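PDB 3WCZ: aldo-keto reductase 2E, which reduces 3-dehydroecdysone with NADPH as cosubstrate, and less readily phenylglyoxal and isatin, and may take part in regulating molting in the silkworm. Local coordinates for residues Asn179-Asn184 with Glu190-His195; His195-Gly200 with Arg252-Ile257. All blocks are in the same frame, centred on the assembly; numbering follows the deposited sequence.

In the fold
Helix 190-198 of the TIM barrel is common to both contacts, whose centres lie about 7 Å apart. Interaction 1 packs its first turns on strand 178-182, the sixth of the barrel; interaction 2 ties its last turn to the entry of the eighth, strand 255-256, and His195 belongs to both. Between them Val183 CG1 lies 3.4 Å from Arg252 NH1, and Asn179 ND2 lies 3.7 Å from Cys196 SG. On the cofactor side, Gln180 of interaction 1 and Ile257 of interaction 2 both border NADP, and Gln180 CD touches Ile257 CD1 at 3.3 Å. Gln180 and Ile257 thus meet at the cofactor, while helix 190-198 lies on the outer side of strand 178-182 and reaches the turn before strand 255-256.

Interaction 1: residues Asn179-Asn184 with Glu190-His195; sequences NQIEVN and EPLVAH. With NAP (NADP nicotinamide-adenine-dinucleotide phosphate), chain B.
Ile181 and Val183 face helix 190-195 from strand 179-182 and the residues just beyond it; strand and helix run almost antiparallel, at 168°, with their axes 10.4 Å apart. Most of the touching is done by the CD1 methyl of Ile181, which meets Leu192 CD2 at 3.7 Å and Val193 CG2 at 4.2 Å. Its CG1 branch stands between the backbone N and the carbonyl carbon (chi1 56°), and the extended chain beyond carries CD1 out to the helix, where the Ile181 and Leu192 side chains pass at a slant. Val183 adds a looser touch, CG2 to Val193 CG2 at 4.4 Å. This is the strand-to-helix layer of a beta-alpha-beta unit in the TIM barrel: the chain returns along helix 190-198 before re-entering the sheet as strand 202-206, beside strand 178-182. At the other end, Asn179 brings ND2 to 4.3 Å from Leu192 CD2, while the same nitrogen is hydrogen-bonded to the carbonyl O of Phe160. Gln180 turns to the barrel interior, where NADP lies. Its CG is anti to the backbone N (chi1 176°) and the chain runs straight on, leaving OE1 3.1 Å from C2N of the nicotinamide ring; NE2 is hydrogen-bonded to OD1 of Asp53, an NADP-binding residue.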
loop_
_atom_site.group_PDB
_atom_site.type_symbol
_atom_site.label_atom_id
_atom_site.label_comp_id
_atom_site.label_asym_id
_atom_site.label_seq_id
_atom_site.Cartn_x
_atom_site.Cartn_y
_atom_site.Cartn_z
ATOM N N ASN A 179 6.492 1.832 -6.138
ATOM C CA ASN A 179 7.012 2.307 -4.867
ATOM C C ASN A 179 5.801 2.623 -4.009
ATOM O O ASN A 179 4.997 3.503 -4.375
ATOM C CB ASN A 179 7.950 3.517 -5.052
ATOM C CG ASN A 179 8.662 3.942 -3.759
ATOM O OD1 ASN A 179 8.778 3.170 -2.813
ATOM N ND2 ASN A 179 9.220 5.150 -3.771
ATOM N N GLN A 180 5.657 1.906 -2.890
ATOM C CA GLN A 180 4.541 2.139 -1.986
ATOM C C GLN A 180 4.985 3.072 -0.866
ATOM O O GLN A 180 5.892 2.743 -0.084
ATOM C CB GLN A 180 4.012 0.805 -1.431
ATOM C CG GLN A 180 2.904 0.984 -0.399
ATOM C CD GLN A 180 2.235 -0.263 0.154
ATOM O OE1 GLN A 180 2.016 -0.342 1.376
ATOM N NE2 GLN A 180 1.896 -1.219 -0.689
ATOM N N ILE A 181 4.381 4.254 -0.829
ATOM C CA ILE A 181 4.817 5.317 0.078
ATOM C C ILE A 181 3.586 6.011 0.677
ATOM O O ILE A 181 2.451 5.847 0.193
ATOM C CB ILE A 181 5.728 6.347 -0.650
ATOM C CG1 ILE A 181 5.023 6.913 -1.867
ATOM C CG2 ILE A 181 7.035 5.673 -1.027
ATOM C CD1 ILE A 181 5.761 8.096 -2.531
ATOM N N GLU A 182 3.808 6.784 1.730
ATOM C CA GLU A 182 2.724 7.499 2.390
ATOM C C GLU A 182 2.284 8.702 1.586
ATOM O O GLU A 182 3.093 9.588 1.337
ATOM C CB GLU A 182 3.170 7.957 3.777
ATOM C CG GLU A 182 2.034 8.586 4.520
ATOM C CD GLU A 182 2.364 9.050 5.912
ATOM O OE1 GLU A 182 3.243 8.489 6.582
ATOM O OE2 GLU A 182 1.678 9.977 6.377
ATOM N N VAL A 183 1.010 8.752 1.197
ATOM C CA VAL A 183 0.475 9.919 0.509
ATOM C C VAL A 183 -0.907 10.237 1.041
ATOM O O VAL A 183 -1.809 9.382 1.036
ATOM C CB VAL A 183 0.435 9.784 -1.039
ATOM C CG1 VAL A 183 0.205 11.150 -1.658
ATOM C CG2 VAL A 183 1.712 9.160 -1.571
ATOM N N ASN A 184 -1.062 11.481 1.502
ATOM C CA ASN A 184 -2.309 11.964 2.083
ATOM C C ASN A 184 -2.176 13.495 2.164
ATOM O O ASN A 184 -1.147 14.045 1.770
ATOM C CB ASN A 184 -2.568 11.297 3.445
ATOM C CG ASN A 184 -1.393 11.434 4.381
ATOM O OD1 ASN A 184 -0.876 12.548 4.573
ATOM N ND2 ASN A 184 -0.918 10.316 4.920
ATOM N N GLU A 190 4.956 15.297 -3.249
ATOM C CA GLU A 190 4.810 15.641 -4.649
ATOM C C GLU A 190 6.069 15.371 -5.479
ATOM O O GLU A 190 5.990 14.763 -6.542
ATOM C CB GLU A 190 4.264 17.063 -4.808
ATOM C CG GLU A 190 2.796 17.133 -4.306
ATOM C CD GLU A 190 2.332 18.532 -3.904
ATOM O OE1 GLU A 190 2.381 19.398 -4.764
ATOM O OE2 GLU A 190 1.938 18.778 -2.734
ATOM N N PRO A 191 7.242 15.803 -5.009
ATOM C CA PRO A 191 8.431 15.528 -5.817
ATOM C C PRO A 191 8.730 14.034 -5.962
ATOM O O PRO A 191 9.099 13.615 -7.043
ATOM C CB PRO A 191 9.538 16.290 -5.076
ATOM C CG PRO A 191 8.800 17.420 -4.383
ATOM C CD PRO A 191 7.511 16.803 -3.966
ATOM N N LEU A 192 8.556 13.243 -4.909
ATOM C CA LEU A 192 8.880 11.827 -5.015
ATOM C C LEU A 192 7.901 11.122 -5.934
ATOM O O LEU A 192 8.302 10.277 -6.726
ATOM C CB LEU A 192 8.899 11.157 -3.635
ATOM C CG LEU A 192 9.256 9.659 -3.639
ATOM C CD1 LEU A 192 10.555 9.369 -4.369
ATOM C CD2 LEU A 192 9.317 9.109 -2.218
ATOM N N VAL A 193 6.623 11.457 -5.838
ATOM C CA VAL A 193 5.645 10.884 -6.759
ATOM C C VAL A 193 6.004 11.214 -8.207
ATOM O O VAL A 193 6.019 10.341 -9.083
ATOM C CB VAL A 193 4.224 11.331 -6.418
ATOM C CG1 VAL A 193 3.273 10.998 -7.530
ATOM C CG2 VAL A 193 3.780 10.693 -5.129
ATOM N N ALA A 194 6.308 12.477 -8.465
ATOM C CA ALA A 194 6.680 12.890 -9.818
ATOM C C ALA A 194 7.921 12.137 -10.300
ATOM O O ALA A 194 8.000 11.705 -11.450
ATOM C CB ALA A 194 6.900 14.392 -9.877
ATOM N N HIS A 195 8.911 11.983 -9.426
ATOM C CA HIS A 195 10.135 11.266 -9.781
ATOM C C HIS A 195 9.809 9.834 -10.180
ATOM O O HIS A 195 10.248 9.334 -11.221
ATOM C CB HIS A 195 11.058 11.325 -8.570
ATOM C CG HIS A 195 12.392 10.683 -8.767
ATOM N ND1 HIS A 195 13.338 11.171 -9.644
ATOM C CD2 HIS A 195 12.954 9.623 -8.155
ATOM C CE1 HIS A 195 14.423 10.419 -9.566
ATOM N NE2 HIS A 195 14.213 9.477 -8.668
HETATM P PA NAP B . -5.879 4.363 6.595
HETATM O O1A NAP B . -6.476 3.551 5.522
HETATM O O2A NAP B . -5.070 5.541 6.348
HETATM O O5B NAP B . -6.891 4.721 7.728
HETATM C C5B NAP B . -7.713 3.750 8.301
HETATM C C4B NAP B . -8.707 4.297 9.314
HETATM O O4B NAP B . -9.723 5.055 8.628
HETATM C C3B NAP B . -9.402 3.302 10.161
HETATM O O3B NAP B . -9.530 3.868 11.443
HETATM C C2B NAP B . -10.684 3.143 9.497
HETATM O O2B NAP B . -11.725 2.688 10.339
HETATM C C1B NAP B . -10.979 4.522 8.970
HETATM N N9A NAP B . -11.790 4.607 7.773
HETATM C C8A NAP B . -11.691 3.798 6.697
HETATM N N7A NAP B . -12.479 4.199 5.721
HETATM C C5A NAP B . -13.140 5.316 6.163
HETATM C C6A NAP B . -14.088 6.165 5.585
HETATM N N6A NAP B . -14.625 5.991 4.306
HETATM N N1A NAP B . -14.519 7.190 6.342
HETATM C C2A NAP B . -14.043 7.389 7.571
HETATM N N3A NAP B . -13.124 6.602 8.155
HETATM C C4A NAP B . -12.663 5.567 7.436
HETATM O O3 NAP B . -4.990 3.327 7.469
HETATM P PN NAP B . -3.518 2.718 7.490
HETATM O O1N NAP B . -3.687 1.344 8.027
HETATM O O2N NAP B . -2.636 3.678 8.208
HETATM O O5D NAP B . -3.009 2.670 5.986
HETATM C C5D NAP B . -3.664 1.902 5.033
HETATM C C4D NAP B . -2.917 0.646 4.566
HETATM O O4D NAP B . -1.706 0.979 3.912
HETATM C C3D NAP B . -2.478 -0.270 5.663
HETATM O O3D NAP B . -3.552 -0.971 6.255
HETATM C C2D NAP B . -1.494 -1.086 4.985
HETATM O O2D NAP B . -2.111 -2.008 4.132
HETATM C C1D NAP B . -0.738 -0.036 4.201
HETATM N N1N NAP B . 0.431 0.599 4.821
HETATM C C2N NAP B . 1.670 0.297 4.391
HETATM C C3N NAP B . 2.761 0.903 4.960
HETATM C C7N NAP B . 4.086 0.554 4.396
HETATM O O7N NAP B . 4.227 0.096 3.236
HETATM N N7N NAP B . 5.158 0.890 5.143
HETATM C C4N NAP B . 2.622 1.789 6.045
HETATM C C5N NAP B . 1.329 2.113 6.477
HETATM C C6N NAP B . 0.266 1.492 5.832
HETATM P P2B NAP B . -12.601 1.389 10.004
HETATM O O1X NAP B . -13.521 1.259 11.233
HETATM O O2X NAP B . -13.387 1.672 8.799
HETATM O O3X NAP B . -11.645 0.231 9.861
#

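Interaction 2: residues His195-Gly200 with Arg252-Ile257; sequences HCQSLG and RGLIPI. With NAP (NADP nicotinamide-adenine-dinucleotide phosphate), chain B.
The eighth strand of the TIM barrel begins at a turn after helix 241-251, and Gln197, in the last turn of helix 190-198, holds that turn from elsewhere in the same outer layer of helices. Gly253, with positive phi, closes helix 241-251 in a Schellman motif; Gly200 is the C-prime residue of a second one that ends helix 190-198. The direct link is Gln197 NE2 to the carbonyl O of Arg252, 3.2 Å long and nearly straight at 171°. Donor and acceptor are well matched in orientation: the bond lies in the plane of the Arg252 carbonyl and close to that of the Gln197 amide. The CG of Gln197 sits beside its backbone N (chi1 -70°), and from there the extended chain carries the amide across to the turn. One water accepts from NE2 and donates to Gly253 O at 2.7 Å. Another donates both to Gln197 OE1 and to Arg252 O, each at 2.8 Å. Beside this polar group, Leu254 CD2 comes within 3.7 Å of NE2, at the border with the apolar layer, where Leu254 also touches Val193 and Val203. The Arg252 guanidinium takes no part in the link and is hydrogen-bonded instead, through NH1, to Thr188 O and Tyr248 OH. Further along, strand 255-256 leads to Ile257, whose CG2 is 3.7 Å from NADP O4D, at the ribose of the nicotinamide half. With NE2 giving to a carbonyl and a water while OE1 accepts from the second water, both ends of the amide are used; swapping its nitrogen and oxygen would set oxygen against the Arg252 carbonyl, so the bonding fixes which way round it sits.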
loop_
_atom_site.group_PDB
_atom_site.type_symbol
_atom_site.label_atom_id
_atom_site.label_comp_id
_atom_site.label_asym_id
_atom_site.label_seq_id
_atom_site.Cartn_x
_atom_site.Cartn_y
_atom_site.Cartn_z
ATOM N N HIS A 195 8.911 11.983 -9.426
ATOM C CA HIS A 195 10.135 11.266 -9.781
ATOM C C HIS A 195 9.809 9.834 -10.180
ATOM O O HIS A 195 10.248 9.334 -11.221
ATOM C CB HIS A 195 11.058 11.325 -8.570
ATOM C CG HIS A 195 12.392 10.683 -8.767
ATOM N ND1 HIS A 195 13.338 11.171 -9.644
ATOM C CD2 HIS A 195 12.954 9.623 -8.155
ATOM C CE1 HIS A 195 14.423 10.419 -9.566
ATOM N NE2 HIS A 195 14.213 9.477 -8.668
ATOM N N CYS A 196 9.056 9.140 -9.342
ATOM C CA CYS A 196 8.721 7.757 -9.647
ATOM C C CYS A 196 7.950 7.656 -10.953
ATOM O O CYS A 196 8.263 6.821 -11.809
ATOM C CB CYS A 196 7.933 7.127 -8.503
ATOM S SG CYS A 196 8.922 6.879 -6.995
ATOM N N GLN A 197 6.941 8.494 -11.117
ATOM C CA GLN A 197 6.126 8.428 -12.321
ATOM C C GLN A 197 6.949 8.713 -13.560
ATOM O O GLN A 197 6.751 8.052 -14.601
ATOM C CB GLN A 197 4.937 9.363 -12.190
ATOM C CG GLN A 197 3.928 8.851 -11.152
ATOM C CD GLN A 197 2.756 9.783 -10.941
ATOM O OE1 GLN A 197 2.822 10.976 -11.249
ATOM N NE2 GLN A 197 1.672 9.235 -10.379
ATOM N N SER A 198 7.885 9.644 -13.461
ATOM C CA SER A 198 8.742 9.947 -14.610
ATOM C C SER A 198 9.564 8.734 -15.042
ATOM O O SER A 198 9.974 8.647 -16.220
ATOM C CB SER A 198 9.680 11.117 -14.335
ATOM O OG SER A 198 10.771 10.748 -13.493
ATOM N N LEU A 199 9.854 7.827 -14.112
ATOM C CA LEU A 199 10.641 6.626 -14.382
ATOM C C LEU A 199 9.767 5.390 -14.711
ATOM O O LEU A 199 10.278 4.280 -14.793
ATOM C CB LEU A 199 11.508 6.326 -13.163
ATOM C CG LEU A 199 12.641 7.325 -12.941
ATOM C CD1 LEU A 199 13.236 7.180 -11.562
ATOM C CD2 LEU A 199 13.705 7.117 -13.982
ATOM N N GLY A 200 8.467 5.589 -14.860
ATOM C CA GLY A 200 7.541 4.498 -15.108
ATOM C C GLY A 200 7.282 3.590 -13.919
ATOM O O GLY A 200 6.888 2.434 -14.093
ATOM N N ARG A 252 -4.248 11.970 -8.759
ATOM C CA ARG A 252 -2.802 12.123 -8.833
ATOM C C ARG A 252 -2.129 10.899 -9.463
ATOM O O ARG A 252 -0.898 10.836 -9.504
ATOM C CB ARG A 252 -2.215 12.449 -7.467
ATOM C CG ARG A 252 -2.545 13.875 -7.029
ATOM C CD ARG A 252 -1.875 14.215 -5.725
ATOM N NE ARG A 252 -0.432 14.075 -5.831
ATOM C CZ ARG A 252 0.380 13.917 -4.807
ATOM N NH1 ARG A 252 -0.083 13.917 -3.583
ATOM N NH2 ARG A 252 1.668 13.720 -5.011
ATOM N N GLY A 253 -2.917 9.939 -9.941
ATOM C CA GLY A 253 -2.408 8.750 -10.608
ATOM C C GLY A 253 -1.920 7.672 -9.669
ATOM O O GLY A 253 -1.119 6.827 -10.079
ATOM N N LEU A 254 -2.370 7.689 -8.426
ATOM C CA LEU A 254 -1.895 6.798 -7.368
ATOM C C LEU A 254 -2.900 5.685 -7.113
ATOM O O LEU A 254 -4.074 5.771 -7.509
ATOM C CB LEU A 254 -1.676 7.602 -6.084
ATOM C CG LEU A 254 -0.936 8.925 -6.269
ATOM C CD1 LEU A 254 -0.793 9.655 -4.945
ATOM C CD2 LEU A 254 0.410 8.711 -6.915
ATOM N N ILE A 255 -2.413 4.633 -6.454
ATOM C CA ILE A 255 -3.190 3.475 -6.054
ATOM C C ILE A 255 -3.373 3.560 -4.541
ATOM O O ILE A 255 -2.475 3.183 -3.792
ATOM C CB ILE A 255 -2.451 2.182 -6.437
ATOM C CG1 ILE A 255 -2.278 2.110 -7.961
ATOM C CG2 ILE A 255 -3.163 0.966 -5.878
ATOM C CD1 ILE A 255 -1.167 1.115 -8.399
ATOM N N PRO A 256 -4.508 4.110 -4.068
ATOM C CA PRO A 256 -4.690 4.213 -2.622
ATOM C C PRO A 256 -4.979 2.863 -1.974
ATOM O O PRO A 256 -5.511 1.946 -2.619
ATOM C CB PRO A 256 -5.905 5.140 -2.498
ATOM C CG PRO A 256 -6.670 4.888 -3.752
ATOM C CD PRO A 256 -5.643 4.698 -4.815
ATOM N N ILE A 257 -4.568 2.759 -0.713
ATOM C CA ILE A 257 -4.727 1.544 0.067
ATOM C C ILE A 257 -5.599 1.795 1.305
ATOM O O ILE A 257 -5.122 1.724 2.445
ATOM C CB ILE A 257 -3.363 0.984 0.538
ATOM C CG1 ILE A 257 -2.306 1.037 -0.566
ATOM C CG2 ILE A 257 -3.525 -0.450 1.038
ATOM C CD1 ILE A 257 -0.921 0.701 -0.039
HETATM P PA NAP B . -5.879 4.363 6.595
HETATM O O1A NAP B . -6.476 3.551 5.522
HETATM O O2A NAP B . -5.070 5.541 6.348
HETATM O O5B NAP B . -6.891 4.721 7.728
HETATM C C5B NAP B . -7.713 3.750 8.301
HETATM C C4B NAP B . -8.707 4.297 9.314
HETATM O O4B NAP B . -9.723 5.055 8.628
HETATM C C3B NAP B . -9.402 3.302 10.161
HETATM O O3B NAP B . -9.530 3.868 11.443
HETATM C C2B NAP B . -10.684 3.143 9.497
HETATM O O2B NAP B . -11.725 2.688 10.339
HETATM C C1B NAP B . -10.979 4.522 8.970
HETATM N N9A NAP B . -11.790 4.607 7.773
HETATM C C8A NAP B . -11.691 3.798 6.697
HETATM N N7A NAP B . -12.479 4.199 5.721
HETATM C C5A NAP B . -13.140 5.316 6.163
HETATM C C6A NAP B . -14.088 6.165 5.585
HETATM N N6A NAP B . -14.625 5.991 4.306
HETATM N N1A NAP B . -14.519 7.190 6.342
HETATM C C2A NAP B . -14.043 7.389 7.571
HETATM N N3A NAP B . -13.124 6.602 8.155
HETATM C C4A NAP B . -12.663 5.567 7.436
HETATM O O3 NAP B . -4.990 3.327 7.469
HETATM P PN NAP B . -3.518 2.718 7.490
HETATM O O1N NAP B . -3.687 1.344 8.027
HETATM O O2N NAP B . -2.636 3.678 8.208
HETATM O O5D NAP B . -3.009 2.670 5.986
HETATM C C5D NAP B . -3.664 1.902 5.033
HETATM C C4D NAP B . -2.917 0.646 4.566
HETATM O O4D NAP B . -1.706 0.979 3.912
HETATM C C3D NAP B . -2.478 -0.270 5.663
HETATM O O3D NAP B . -3.552 -0.971 6.255
HETATM C C2D NAP B . -1.494 -1.086 4.985
HETATM O O2D NAP B . -2.111 -2.008 4.132
HETATM C C1D NAP B . -0.738 -0.036 4.201
HETATM N N1N NAP B . 0.431 0.599 4.821
HETATM C C2N NAP B . 1.670 0.297 4.391
HETATM C C3N NAP B . 2.761 0.903 4.960
HETATM C C7N NAP B . 4.086 0.554 4.396
HETATM O O7N NAP B . 4.227 0.096 3.236
HETATM N N7N NAP B . 5.158 0.890 5.143
HETATM C C4N NAP B . 2.622 1.789 6.045
HETATM C C5N NAP B . 1.329 2.113 6.477
HETATM C C6N NAP B . 0.266 1.492 5.832
HETATM P P2B NAP B . -12.601 1.389 10.004
HETATM O O1X NAP B . -13.521 1.259 11.233
HETATM O O2X NAP B . -13.387 1.672 8.799
HETATM O O3X NAP B . -11.645 0.231 9.861
HETATM O O HOH W 1 1.471 6.213 -9.911
HETATM O O HOH W 2 0.931 12.825 -10.230
#